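Local structure of putative peptidyl-arginine deiminase family protein (Campylobacter jejuni subsp. jejuni serotype O:2, 6B2W) at residues K11-W16 against D95-G100; W87-G92 against S324-F329; R101-D106 against K134-K139; V140-E145 against T180-I185. The protein probably hydrolyses agmatine to N-carbamoylputrescine as an agmatine deiminase of polyamine biosynthesis, and binds agmatine in its pocket. The protein carries 1 engineered substitution. All coordinates share one frame; numbering follows the deposited sequence.

Contact 1: K11-W16 against D95-G100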
# COMPACT_ATOMS: atom_id res chain seq x y z
N LYS A 11 -19.11 1.53 3.23
CA LYS A 11 -18.30 2.71 2.91
C LYS A 11 -16.83 2.33 2.82
O LYS A 11 -16.31 1.62 3.69
CB LYS A 11 -18.44 3.78 3.99
CG LYS A 11 -19.65 4.70 3.84
CD LYS A 11 -19.33 6.09 4.37
CE LYS A 11 -20.54 6.75 5.03
NZ LYS A 11 -21.74 6.78 4.15
N SER A 12 -16.16 2.81 1.78
CA SER A 12 -14.72 2.62 1.60
C SER A 12 -13.97 3.72 2.34
O SER A 12 -14.37 4.88 2.30
CB SER A 12 -14.35 2.63 0.12
OG SER A 12 -14.80 3.81 -0.52
N ILE A 13 -12.88 3.35 3.02
CA ILE A 13 -12.14 4.27 3.87
C ILE A 13 -10.86 4.74 3.18
O ILE A 13 -10.06 3.92 2.76
CB ILE A 13 -11.76 3.62 5.22
CG1 ILE A 13 -12.94 2.84 5.82
CG2 ILE A 13 -11.26 4.67 6.20
CD1 ILE A 13 -12.58 1.98 7.01
N PRO A 14 -10.67 6.07 3.07
CA PRO A 14 -9.40 6.58 2.55
C PRO A 14 -8.32 6.57 3.63
O PRO A 14 -8.63 6.55 4.82
CB PRO A 14 -9.75 8.01 2.15
CG PRO A 14 -10.84 8.41 3.09
CD PRO A 14 -11.59 7.16 3.44
N GLU A 15 -7.07 6.61 3.21
CA GLU A 15 -5.93 6.40 4.10
C GLU A 15 -5.76 7.50 5.14
O GLU A 15 -5.30 7.25 6.25
CB GLU A 15 -4.64 6.25 3.29
CG GLU A 15 -3.60 5.34 3.92
CD GLU A 15 -2.61 4.82 2.91
OE1 GLU A 15 -2.78 3.67 2.45
OE2 GLU A 15 -1.67 5.57 2.54
N TRP A 16 -6.16 8.72 4.78
CA TRP A 16 -6.04 9.88 5.68
C TRP A 16 -7.07 9.91 6.81
O TRP A 16 -6.98 10.76 7.70
CB TRP A 16 -6.06 11.20 4.90
CG TRP A 16 -7.28 11.43 4.06
CD1 TRP A 16 -8.47 11.94 4.48
CD2 TRP A 16 -7.42 11.16 2.66
NE1 TRP A 16 -9.35 12.00 3.42
CE2 TRP A 16 -8.73 11.52 2.30
CE3 TRP A 16 -6.57 10.63 1.69
CZ2 TRP A 16 -9.21 11.38 0.99
CZ3 TRP A 16 -7.05 10.49 0.39
CH2 TRP A 16 -8.36 10.86 0.06
N ASP A 95 -9.83 -2.69 6.01
CA ASP A 95 -11.01 -2.19 6.71
C ASP A 95 -12.04 -1.58 5.76
O ASP A 95 -11.68 -0.95 4.76
CB ASP A 95 -10.62 -1.13 7.74
CG ASP A 95 -9.98 -1.72 8.98
OD1 ASP A 95 -10.13 -2.94 9.24
OD2 ASP A 95 -9.32 -0.95 9.72
N ILE A 96 -13.32 -1.79 6.08
CA ILE A 96 -14.44 -1.03 5.51
C ILE A 96 -15.40 -0.66 6.64
O ILE A 96 -15.31 -1.20 7.74
CB ILE A 96 -15.23 -1.83 4.45
CG1 ILE A 96 -15.70 -3.18 5.03
CG2 ILE A 96 -14.38 -2.04 3.21
CD1 ILE A 96 -16.85 -3.81 4.27
N VAL A 97 -16.31 0.27 6.36
CA VAL A 97 -17.40 0.57 7.27
C VAL A 97 -18.63 -0.19 6.80
O VAL A 97 -19.15 0.07 5.71
CB VAL A 97 -17.72 2.08 7.33
CG1 VAL A 97 -18.68 2.38 8.47
CG2 VAL A 97 -16.44 2.90 7.49
N GLU A 98 -19.09 -1.14 7.61
CA GLU A 98 -20.26 -1.96 7.29
C GLU A 98 -21.35 -1.67 8.31
O GLU A 98 -21.16 -1.91 9.50
CB GLU A 98 -19.89 -3.44 7.31
CG GLU A 98 -20.99 -4.38 6.84
CD GLU A 98 -20.66 -5.84 7.09
OE1 GLU A 98 -20.58 -6.24 8.27
OE2 GLU A 98 -20.48 -6.59 6.10
N ASN A 99 -22.48 -1.14 7.85
CA ASN A 99 -23.59 -0.75 8.73
C ASN A 99 -23.14 0.06 9.95
O ASN A 99 -23.54 -0.23 11.08
CB ASN A 99 -24.39 -1.99 9.17
CG ASN A 99 -25.13 -2.66 8.03
OD1 ASN A 99 -25.39 -2.05 6.99
ND2 ASN A 99 -25.48 -3.93 8.22
N GLY A 100 -22.30 1.05 9.70
CA GLY A 100 -21.84 1.98 10.75
C GLY A 100 -20.75 1.47 11.68
O GLY A 100 -20.37 2.16 12.63
O HOH W 1 -11.87 0.78 2.41

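Contact 2: W87-G92 against S324-F329. With AG2 (agmatine), chain C.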
# COMPACT_ATOMS: atom_id res chain seq x y z
N TRP A 87 5.65 -7.84 3.04
CA TRP A 87 4.81 -6.91 2.29
C TRP A 87 3.35 -7.02 2.73
O TRP A 87 2.49 -7.52 2.00
CB TRP A 87 4.96 -7.16 0.79
CG TRP A 87 6.39 -7.16 0.34
CD1 TRP A 87 7.13 -8.24 -0.05
CD2 TRP A 87 7.26 -6.03 0.26
NE1 TRP A 87 8.40 -7.84 -0.38
CE2 TRP A 87 8.51 -6.49 -0.20
CE3 TRP A 87 7.11 -4.66 0.53
CZ2 TRP A 87 9.59 -5.64 -0.39
CZ3 TRP A 87 8.19 -3.82 0.34
CH2 TRP A 87 9.42 -4.31 -0.12
N ILE A 88 3.08 -6.52 3.93
CA ILE A 88 1.76 -6.62 4.56
C ILE A 88 0.66 -5.78 3.89
O ILE A 88 -0.52 -6.05 4.05
CB ILE A 88 1.84 -6.28 6.07
CG1 ILE A 88 0.57 -6.72 6.80
CG2 ILE A 88 2.11 -4.80 6.29
CD1 ILE A 88 0.74 -6.80 8.31
N ARG A 89 1.06 -4.76 3.12
CA ARG A 89 0.11 -4.01 2.31
C ARG A 89 -0.74 -4.93 1.43
O ARG A 89 -1.91 -4.65 1.19
CB ARG A 89 0.85 -3.00 1.43
CG ARG A 89 -0.02 -2.18 0.48
CD ARG A 89 -1.09 -1.38 1.20
NE ARG A 89 -0.52 -0.44 2.17
CZ ARG A 89 -1.23 0.39 2.92
NH1 ARG A 89 -2.55 0.43 2.83
NH2 ARG A 89 -0.61 1.20 3.77
N ASP A 90 -0.14 -6.02 0.96
CA ASP A 90 -0.77 -6.90 -0.02
C ASP A 90 -1.50 -8.10 0.59
O ASP A 90 -2.41 -8.63 -0.03
CB ASP A 90 0.29 -7.36 -1.02
CG ASP A 90 0.91 -6.19 -1.79
OD1 ASP A 90 0.28 -5.11 -1.83
OD2 ASP A 90 2.01 -6.35 -2.35
N PHE A 91 -1.10 -8.54 1.78
CA PHE A 91 -1.81 -9.64 2.46
C PHE A 91 -2.57 -9.23 3.72
O PHE A 91 -3.37 -10.01 4.23
CB PHE A 91 -0.87 -10.82 2.75
CG PHE A 91 0.21 -10.54 3.76
CD1 PHE A 91 -0.05 -10.59 5.12
CD2 PHE A 91 1.51 -10.27 3.35
CE1 PHE A 91 0.94 -10.35 6.05
CE2 PHE A 91 2.52 -10.03 4.27
CZ PHE A 91 2.23 -10.07 5.63
N GLY A 92 -2.35 -8.01 4.20
CA GLY A 92 -3.01 -7.53 5.42
C GLY A 92 -4.50 -7.29 5.21
O GLY A 92 -4.93 -6.95 4.11
N SER A 324 5.12 -1.86 2.54
CA SER A 324 5.59 -2.49 3.77
C SER A 324 4.73 -2.20 5.00
O SER A 324 5.18 -2.42 6.12
CB SER A 324 7.03 -2.05 4.06
OG SER A 324 7.86 -2.30 2.94
N CYS A 325 3.51 -1.71 4.81
CA CYS A 325 2.64 -1.45 5.95
C CYS A 325 1.15 -1.55 5.61
O CYS A 325 0.77 -1.59 4.44
CB CYS A 325 2.95 -0.07 6.55
SG CYS A 325 2.68 1.32 5.43
N GLN A 326 0.33 -1.62 6.65
CA GLN A 326 -1.13 -1.68 6.51
C GLN A 326 -1.80 -0.86 7.61
O GLN A 326 -1.40 -0.93 8.77
CB GLN A 326 -1.62 -3.13 6.56
CG GLN A 326 -3.13 -3.31 6.40
CD GLN A 326 -3.69 -2.65 5.14
OE1 GLN A 326 -3.83 -1.43 5.08
NE2 GLN A 326 -4.02 -3.47 4.14
N ASN A 327 -2.82 -0.10 7.23
CA ASN A 327 -3.52 0.79 8.14
C ASN A 327 -4.71 0.08 8.79
O ASN A 327 -5.44 -0.66 8.13
CB ASN A 327 -3.98 2.06 7.41
CG ASN A 327 -2.87 2.70 6.59
OD1 ASN A 327 -2.61 2.31 5.45
ND2 ASN A 327 -2.21 3.70 7.16
N ARG A 328 -4.88 0.30 10.10
CA ARG A 328 -6.04 -0.19 10.84
C ARG A 328 -6.73 1.00 11.49
O ARG A 328 -6.20 1.62 12.40
CB ARG A 328 -5.62 -1.20 11.91
CG ARG A 328 -6.77 -1.67 12.79
CD ARG A 328 -6.35 -2.82 13.69
NE ARG A 328 -7.35 -3.08 14.72
CZ ARG A 328 -8.45 -3.82 14.55
NH1 ARG A 328 -8.72 -4.39 13.38
NH2 ARG A 328 -9.29 -3.98 15.57
N PHE A 329 -7.94 1.30 11.02
CA PHE A 329 -8.57 2.58 11.32
C PHE A 329 -9.26 2.62 12.68
O PHE A 329 -9.61 1.59 13.26
CB PHE A 329 -9.53 2.97 10.19
CG PHE A 329 -8.83 3.17 8.88
CD1 PHE A 329 -8.25 4.39 8.57
CD2 PHE A 329 -8.70 2.12 7.98
CE1 PHE A 329 -7.58 4.57 7.37
CE2 PHE A 329 -8.03 2.30 6.78
CZ PHE A 329 -7.48 3.53 6.48
N AG2 C . 9.33 -10.01 -3.36
CA AG2 C . 8.75 -9.17 -4.41
CB AG2 C . 7.50 -8.45 -3.91
CG AG2 C . 7.53 -6.96 -4.29
CD AG2 C . 6.55 -6.18 -3.42
NE AG2 C . 5.47 -5.61 -4.23
CZ AG2 C . 4.49 -4.85 -3.73
NH1 AG2 C . 3.54 -4.36 -4.53
NH2 AG2 C . 4.42 -4.58 -2.43

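Contact 3: R101-D106 against K134-K139. With K (potassium ion), chain D.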
# COMPACT_ATOMS: atom_id res chain seq x y z
N ARG A 101 -20.24 0.27 11.41
CA ARG A 101 -19.18 -0.32 12.22
C ARG A 101 -18.00 -0.69 11.34
O ARG A 101 -18.16 -0.98 10.16
CB ARG A 101 -19.68 -1.57 12.94
CG ARG A 101 -20.51 -1.27 14.17
CD ARG A 101 -21.22 -2.52 14.67
NE ARG A 101 -22.25 -2.18 15.65
CZ ARG A 101 -22.10 -2.17 16.97
NH1 ARG A 101 -20.93 -2.47 17.54
NH2 ARG A 101 -23.13 -1.84 17.75
N LEU A 102 -16.81 -0.68 11.93
CA LEU A 102 -15.62 -1.12 11.23
C LEU A 102 -15.61 -2.64 11.14
O LEU A 102 -15.94 -3.34 12.11
CB LEU A 102 -14.35 -0.60 11.90
CG LEU A 102 -14.07 0.89 11.68
CD1 LEU A 102 -13.03 1.40 12.66
CD2 LEU A 102 -13.61 1.14 10.25
N LYS A 103 -15.27 -3.14 9.96
CA LYS A 103 -15.23 -4.56 9.68
C LYS A 103 -14.03 -4.78 8.76
O LYS A 103 -13.83 -4.01 7.81
CB LYS A 103 -16.53 -4.99 9.01
CG LYS A 103 -16.70 -6.49 8.79
CD LYS A 103 -17.13 -7.22 10.06
CE LYS A 103 -17.69 -8.60 9.72
NZ LYS A 103 -17.57 -9.58 10.84
N ALA A 104 -13.23 -5.80 9.06
CA ALA A 104 -12.01 -6.07 8.31
C ALA A 104 -12.24 -7.20 7.31
O ALA A 104 -12.82 -8.23 7.66
CB ALA A 104 -10.88 -6.43 9.26
N LEU A 105 -11.77 -7.01 6.08
CA LEU A 105 -11.90 -8.03 5.04
C LEU A 105 -10.60 -8.82 4.88
O LEU A 105 -9.51 -8.25 4.96
CB LEU A 105 -12.28 -7.39 3.71
CG LEU A 105 -13.53 -6.51 3.69
CD1 LEU A 105 -13.88 -6.11 2.27
CD2 LEU A 105 -14.72 -7.20 4.35
N ASP A 106 -10.74 -10.13 4.66
CA ASP A 106 -9.61 -11.05 4.53
C ASP A 106 -9.63 -11.71 3.15
O ASP A 106 -10.15 -12.81 2.98
CB ASP A 106 -9.67 -12.11 5.64
CG ASP A 106 -8.44 -13.01 5.69
OD1 ASP A 106 -7.34 -12.57 5.28
OD2 ASP A 106 -8.56 -14.17 6.15
N LYS A 134 -9.24 -10.17 18.78
CA LYS A 134 -10.38 -10.99 19.22
C LYS A 134 -11.66 -10.44 18.61
O LYS A 134 -12.55 -9.94 19.30
CB LYS A 134 -10.43 -11.06 20.75
CG LYS A 134 -9.31 -11.92 21.32
CD LYS A 134 -9.42 -12.09 22.83
CE LYS A 134 -9.06 -10.82 23.57
NZ LYS A 134 -8.96 -11.05 25.04
N GLU A 135 -11.71 -10.54 17.29
CA GLU A 135 -12.64 -9.80 16.47
C GLU A 135 -12.92 -10.61 15.21
O GLU A 135 -12.00 -11.16 14.61
CB GLU A 135 -12.02 -8.44 16.12
CG GLU A 135 -12.67 -7.65 14.99
CD GLU A 135 -11.94 -6.35 14.70
OE1 GLU A 135 -11.51 -5.67 15.67
OE2 GLU A 135 -11.80 -5.99 13.51
N GLU A 136 -14.19 -10.69 14.83
CA GLU A 136 -14.59 -11.50 13.68
C GLU A 136 -13.98 -10.91 12.41
O GLU A 136 -13.74 -9.71 12.33
CB GLU A 136 -16.12 -11.59 13.56
CG GLU A 136 -16.64 -12.93 13.05
CD GLU A 136 -16.95 -13.90 14.18
OE1 GLU A 136 -17.81 -13.57 15.03
OE2 GLU A 136 -16.36 -15.01 14.20
N LEU A 137 -13.73 -11.77 11.43
CA LEU A 137 -13.01 -11.39 10.23
C LEU A 137 -13.78 -11.93 9.02
O LEU A 137 -14.12 -13.11 8.99
CB LEU A 137 -11.60 -12.00 10.29
CG LEU A 137 -10.56 -11.67 9.23
CD1 LEU A 137 -10.21 -10.19 9.21
CD2 LEU A 137 -9.31 -12.51 9.46
N LYS A 138 -14.07 -11.07 8.05
CA LYS A 138 -14.86 -11.48 6.89
C LYS A 138 -13.97 -12.10 5.81
O LYS A 138 -13.21 -11.39 5.15
CB LYS A 138 -15.65 -10.30 6.32
CG LYS A 138 -16.81 -10.73 5.43
CD LYS A 138 -17.42 -9.56 4.66
CE LYS A 138 -18.23 -8.64 5.56
NZ LYS A 138 -19.62 -9.14 5.75
N LYS A 139 -14.08 -13.41 5.63
CA LYS A 139 -13.40 -14.11 4.55
C LYS A 139 -14.06 -13.74 3.23
O LYS A 139 -15.28 -13.83 3.09
CB LYS A 139 -13.48 -15.63 4.73
CG LYS A 139 -12.69 -16.16 5.92
CD LYS A 139 -11.20 -16.23 5.61
CE LYS A 139 -10.40 -16.63 6.83
NZ LYS A 139 -10.35 -15.56 7.87
K K D . -5.59 -13.58 3.59
O HOH W 2 -13.64 -7.19 11.47
O HOH W 3 -3.40 -12.81 5.98

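Contact 4: V140-E145 against T180-I185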
# COMPACT_ATOMS: atom_id res chain seq x y z
N VAL A 140 -13.24 -13.30 2.27
CA VAL A 140 -13.72 -13.01 0.92
C VAL A 140 -12.97 -13.93 -0.03
O VAL A 140 -11.74 -13.90 -0.11
CB VAL A 140 -13.51 -11.54 0.54
CG1 VAL A 140 -14.01 -11.27 -0.87
CG2 VAL A 140 -14.23 -10.63 1.53
N ASP A 141 -13.73 -14.75 -0.75
CA ASP A 141 -13.18 -15.77 -1.63
C ASP A 141 -12.78 -15.11 -2.95
O ASP A 141 -13.45 -15.26 -3.97
CB ASP A 141 -14.22 -16.88 -1.84
CG ASP A 141 -13.60 -18.21 -2.25
OD1 ASP A 141 -12.50 -18.22 -2.84
OD2 ASP A 141 -14.23 -19.26 -1.97
N PHE A 142 -11.67 -14.38 -2.92
CA PHE A 142 -11.25 -13.53 -4.03
C PHE A 142 -9.80 -13.08 -3.85
O PHE A 142 -9.44 -12.54 -2.80
CB PHE A 142 -12.16 -12.31 -4.13
CG PHE A 142 -11.91 -11.45 -5.34
CD1 PHE A 142 -12.55 -11.73 -6.55
CD2 PHE A 142 -11.06 -10.36 -5.27
CE1 PHE A 142 -12.32 -10.94 -7.66
CE2 PHE A 142 -10.84 -9.56 -6.39
CZ PHE A 142 -11.47 -9.86 -7.58
N ILE A 143 -8.97 -13.29 -4.87
CA ILE A 143 -7.56 -12.92 -4.83
C ILE A 143 -7.42 -11.41 -5.02
O ILE A 143 -7.83 -10.86 -6.05
CB ILE A 143 -6.73 -13.65 -5.92
CG1 ILE A 143 -6.78 -15.17 -5.69
CG2 ILE A 143 -5.28 -13.16 -5.91
CD1 ILE A 143 -6.23 -15.99 -6.84
N LEU A 144 -6.86 -10.73 -4.02
CA LEU A 144 -6.65 -9.29 -4.08
C LEU A 144 -5.53 -8.85 -3.15
O LEU A 144 -5.41 -9.34 -2.03
CB LEU A 144 -7.93 -8.56 -3.70
CG LEU A 144 -7.91 -7.03 -3.87
CD1 LEU A 144 -8.09 -6.68 -5.34
CD2 LEU A 144 -9.00 -6.39 -3.03
N GLU A 145 -4.71 -7.91 -3.63
CA GLU A 145 -3.71 -7.24 -2.81
C GLU A 145 -4.16 -5.80 -2.53
O GLU A 145 -4.66 -5.12 -3.43
CB GLU A 145 -2.34 -7.21 -3.49
CG GLU A 145 -1.80 -8.57 -3.90
CD GLU A 145 -2.20 -8.97 -5.31
OE1 GLU A 145 -2.10 -8.12 -6.22
OE2 GLU A 145 -2.62 -10.13 -5.51
N THR A 180 -17.81 -5.21 -11.16
CA THR A 180 -19.06 -5.34 -10.41
C THR A 180 -18.80 -5.83 -8.99
O THR A 180 -19.33 -5.27 -8.03
CB THR A 180 -20.03 -6.31 -11.12
OG1 THR A 180 -20.45 -5.73 -12.36
CG2 THR A 180 -21.26 -6.59 -10.26
N LYS A 181 -17.99 -6.88 -8.87
CA LYS A 181 -17.72 -7.50 -7.58
C LYS A 181 -17.10 -6.52 -6.59
O LYS A 181 -17.51 -6.45 -5.43
CB LYS A 181 -16.81 -8.73 -7.75
CG LYS A 181 -17.08 -9.85 -6.76
CD LYS A 181 -16.30 -11.12 -7.12
CE LYS A 181 -16.95 -12.38 -6.55
NZ LYS A 181 -16.90 -12.47 -5.06
N LEU A 182 -16.12 -5.74 -7.06
CA LEU A 182 -15.40 -4.80 -6.20
C LEU A 182 -16.26 -3.60 -5.78
O LEU A 182 -16.14 -3.11 -4.66
CB LEU A 182 -14.12 -4.31 -6.89
CG LEU A 182 -13.07 -5.39 -7.20
CD1 LEU A 182 -12.00 -4.86 -8.13
CD2 LEU A 182 -12.44 -5.94 -5.93
N LYS A 183 -17.13 -3.15 -6.68
CA LYS A 183 -18.12 -2.12 -6.34
C LYS A 183 -19.09 -2.60 -5.26
O LYS A 183 -19.52 -1.81 -4.42
CB LYS A 183 -18.90 -1.69 -7.58
CG LYS A 183 -18.14 -0.73 -8.48
CD LYS A 183 -18.89 -0.52 -9.79
CE LYS A 183 -18.19 0.52 -10.65
NZ LYS A 183 -18.67 0.47 -12.06
N GLU A 184 -19.45 -3.88 -5.29
CA GLU A 184 -20.33 -4.44 -4.27
C GLU A 184 -19.61 -4.58 -2.93
O GLU A 184 -20.18 -4.33 -1.87
CB GLU A 184 -20.88 -5.79 -4.71
CG GLU A 184 -21.90 -5.70 -5.84
CD GLU A 184 -22.31 -7.06 -6.39
OE1 GLU A 184 -21.64 -8.07 -6.06
OE2 GLU A 184 -23.30 -7.12 -7.14
N ILE A 185 -18.34 -4.98 -2.99
CA ILE A 185 -17.54 -5.22 -1.79
C ILE A 185 -17.19 -3.94 -1.03
O ILE A 185 -17.17 -3.94 0.20
CB ILE A 185 -16.24 -5.99 -2.12
CG1 ILE A 185 -16.58 -7.45 -2.45
CG2 ILE A 185 -15.25 -5.95 -0.97
CD1 ILE A 185 -15.50 -8.17 -3.24

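Contact 1: K11-W16 against D95-G100
Lys11 and Val97 form an antiparallel hydrogen-bonded pair: Lys11 N donates to Val97 O at 2.9 Å, and Val97 N donates to Lys11 O at 3.0 Å with a nearly straight N-H...O angle of 173°. Their side chains share one face of the sheet, Lys11 CB lying 3.8 Å from Val97 CB before the rest of the lysine leads away. Ile13 closes over the same face. Its CG1 meets Val97 CG2 at 3.9 Å, the two side chains crossing at about a right angle, while its terminal CD1 rests 3.7 Å from Asp95 CB. Val97 turns CG1 anti to its own N (chi1 -170°), which leaves CG2 as the branch that reaches the isoleucine. Farther along, water replaces direct pairing: one molecule accepts from Ile13 N at 2.8 Å and donates to Asp95 O at 2.9 Å, bridging the chains where direct pairing has ended. The Asp95 carboxylate looks elsewhere, its OD2 accepting from Phe329 N and forming a salt bridge with Arg333. Strand 10-12 is an outermost strand of a four-stranded mixed sheet; strand 94-98 separates it from strand 101-108, whose Leu102 packs on Ile13, as does Phe329 of strand 326-329.

Contact 2: W87-G92 against S324-F329
The indole of Trp87 carries agmatine over one face, with CD of the ligand 3.7 Å above the ring centre, and meets Ser324 OG obliquely near CZ3; that hydroxyl is hydrogen-bonded to Ser320 O. The second flat group, the Arg89 guanidinium, has Cys325 O and Gln326 CA over one face and Asn327 OD1 at its edge. There NH2 donates to Asn327 OD1 at 2.8 Å with an angle of 154°, while the bond from NH1 to the same oxygen is weak. The guanidinium and Asn327 amide planes stand 47° apart. A bend at chi2 (58°), followed by one at chi3, curls the arginine over the Cys325 carbonyl, and NE donates to His322 O, so the buried group is held through both NE and NH2. Ile88 packs on the same backbone, its CG2 3.4 Å from Cys325 CA. Asn327 is held in turn by Gln19, which accepts from ND2. Asp90 OD2 lies 3.0 Å from agmatine NH2 and also accepts from Trp112 NE1. The contact thus sets the short, weakly bonded helix 88-91, with part of the agmatine pocket, against outer strand 326-329, which runs antiparallel to strand 19-25.

Contact 3: R101-D106 against K134-K139
Leu105 lies alongside Lys138, both side chains pointing the same way, with Leu105 CD2 overlapping the lysine's methylene chain at 3.6 Å from Lys138 CD. The two belong to neighbouring parallel strands, 101-108 and 138-141, whose connection through helix 124-131 makes a beta-alpha-beta crossover. Lys138 bonds through both its N and its O to strand 101-108, in the staggered manner of parallel pairing: its N donates to Ala104 O at 3.1 Å, and its O accepts from Asp106 N at 2.8 Å. Its ammonium forms a salt bridge with Glu98, one strand farther across the sheet. Leu137 CD1 packs against Ala104 CB at 3.8 Å, and Phe129 of helix 124-131 touches both residues. Before the pairing begins the two chains stand apart, and a water spans the gap, accepting from Ala104 N and donating to Glu136 O and to Glu135 OE2; the other oxygen of Glu135 forms a salt bridge with Arg328. Lys103 reaches across beside Glu136, its NZ 3.7 Å from Glu136 CB.

At the far end Asp106 divides its carboxylate between two cations. With CG anti to the backbone N (chi1 -173°), OD1 binds potassium, a site completed in part by Phe107 O and Asn122 O, and OD1 also accepts from Asn125 ND2. Two positive partners would be expected to favour the ionised carboxylate. Lys139, bent at chi2, runs beside the aspartate and forms a salt bridge: its NZ approaches the anti lone pair of Asp106 OD2, which faces away from OD1, at 2.8 Å, while OD1 lies 2.6 Å from the potassium ion.

Contact 4: V140-E145 against T180-I185
Phe142 projects toward helix 175-186 and presents its ring to two consecutive helix residues. Lys181 slides past the ring in the opposite direction, its CD 3.8 Å from Phe142 CD1. Leu182 comes in at about a right angle, with CD2 4.0 Å from Phe142 CE2. Both approach the ring obliquely. The same Leu182 methyl is a bump that sits in the hollow between Phe142 and Leu144, whose CD1 lies more loosely at 4.5 Å from Leu182 CD2. One helical turn on from Lys181, Ile185 reaches tip to tip with Val140, bringing Ile185 CD1 to 4.2 Å from Val140 CG1.

The surface on one side is thus built from alternate residues Val140, Phe142 and Leu144, and on the other from positions spaced to fall on one side of the helix. An inverse gamma turn centred on Asp141 leads into the corner at Phe142, yet all three side chains still start toward the helix. Phe142 swings CG opposite its amide nitrogen (chi1 -173°), which extends the ring across the 9.5 Å between Phe142 CA and Lys181 CA.

Around this interface, Leu105 and Phe107 of strand 101-108 also touch Ile185, and Leu164 and Ile191 touch Leu182. Lysine takes part through its methylenes, and every touching pair is carbon on carbon, so the fit rests on shape and burial of apolar surface rather than on directional bonds.

In the fold
From the N terminus, contact 1 closes first, bringing the chain back after 78 residues to lay strand 94-98 beside strand 10-12. Contact 2 crosses it: residues 87-92 leave from inside that loop, and their partners 324-329 return almost at the C terminus, closing a much longer loop of 231 residues. Contacts 3 and 4 both nest within this long loop and follow one another in series, the first adding strand 138-141 to the sheet of contact 1, the second setting helix 175-186 against that strand and the chain just after it. Salt bridges from contact 3 run to contacts 1 and 2, joining the sheet of strands 10-12, 94-98, 101-108 and 138-141 to strand 326-329 of the other sheet.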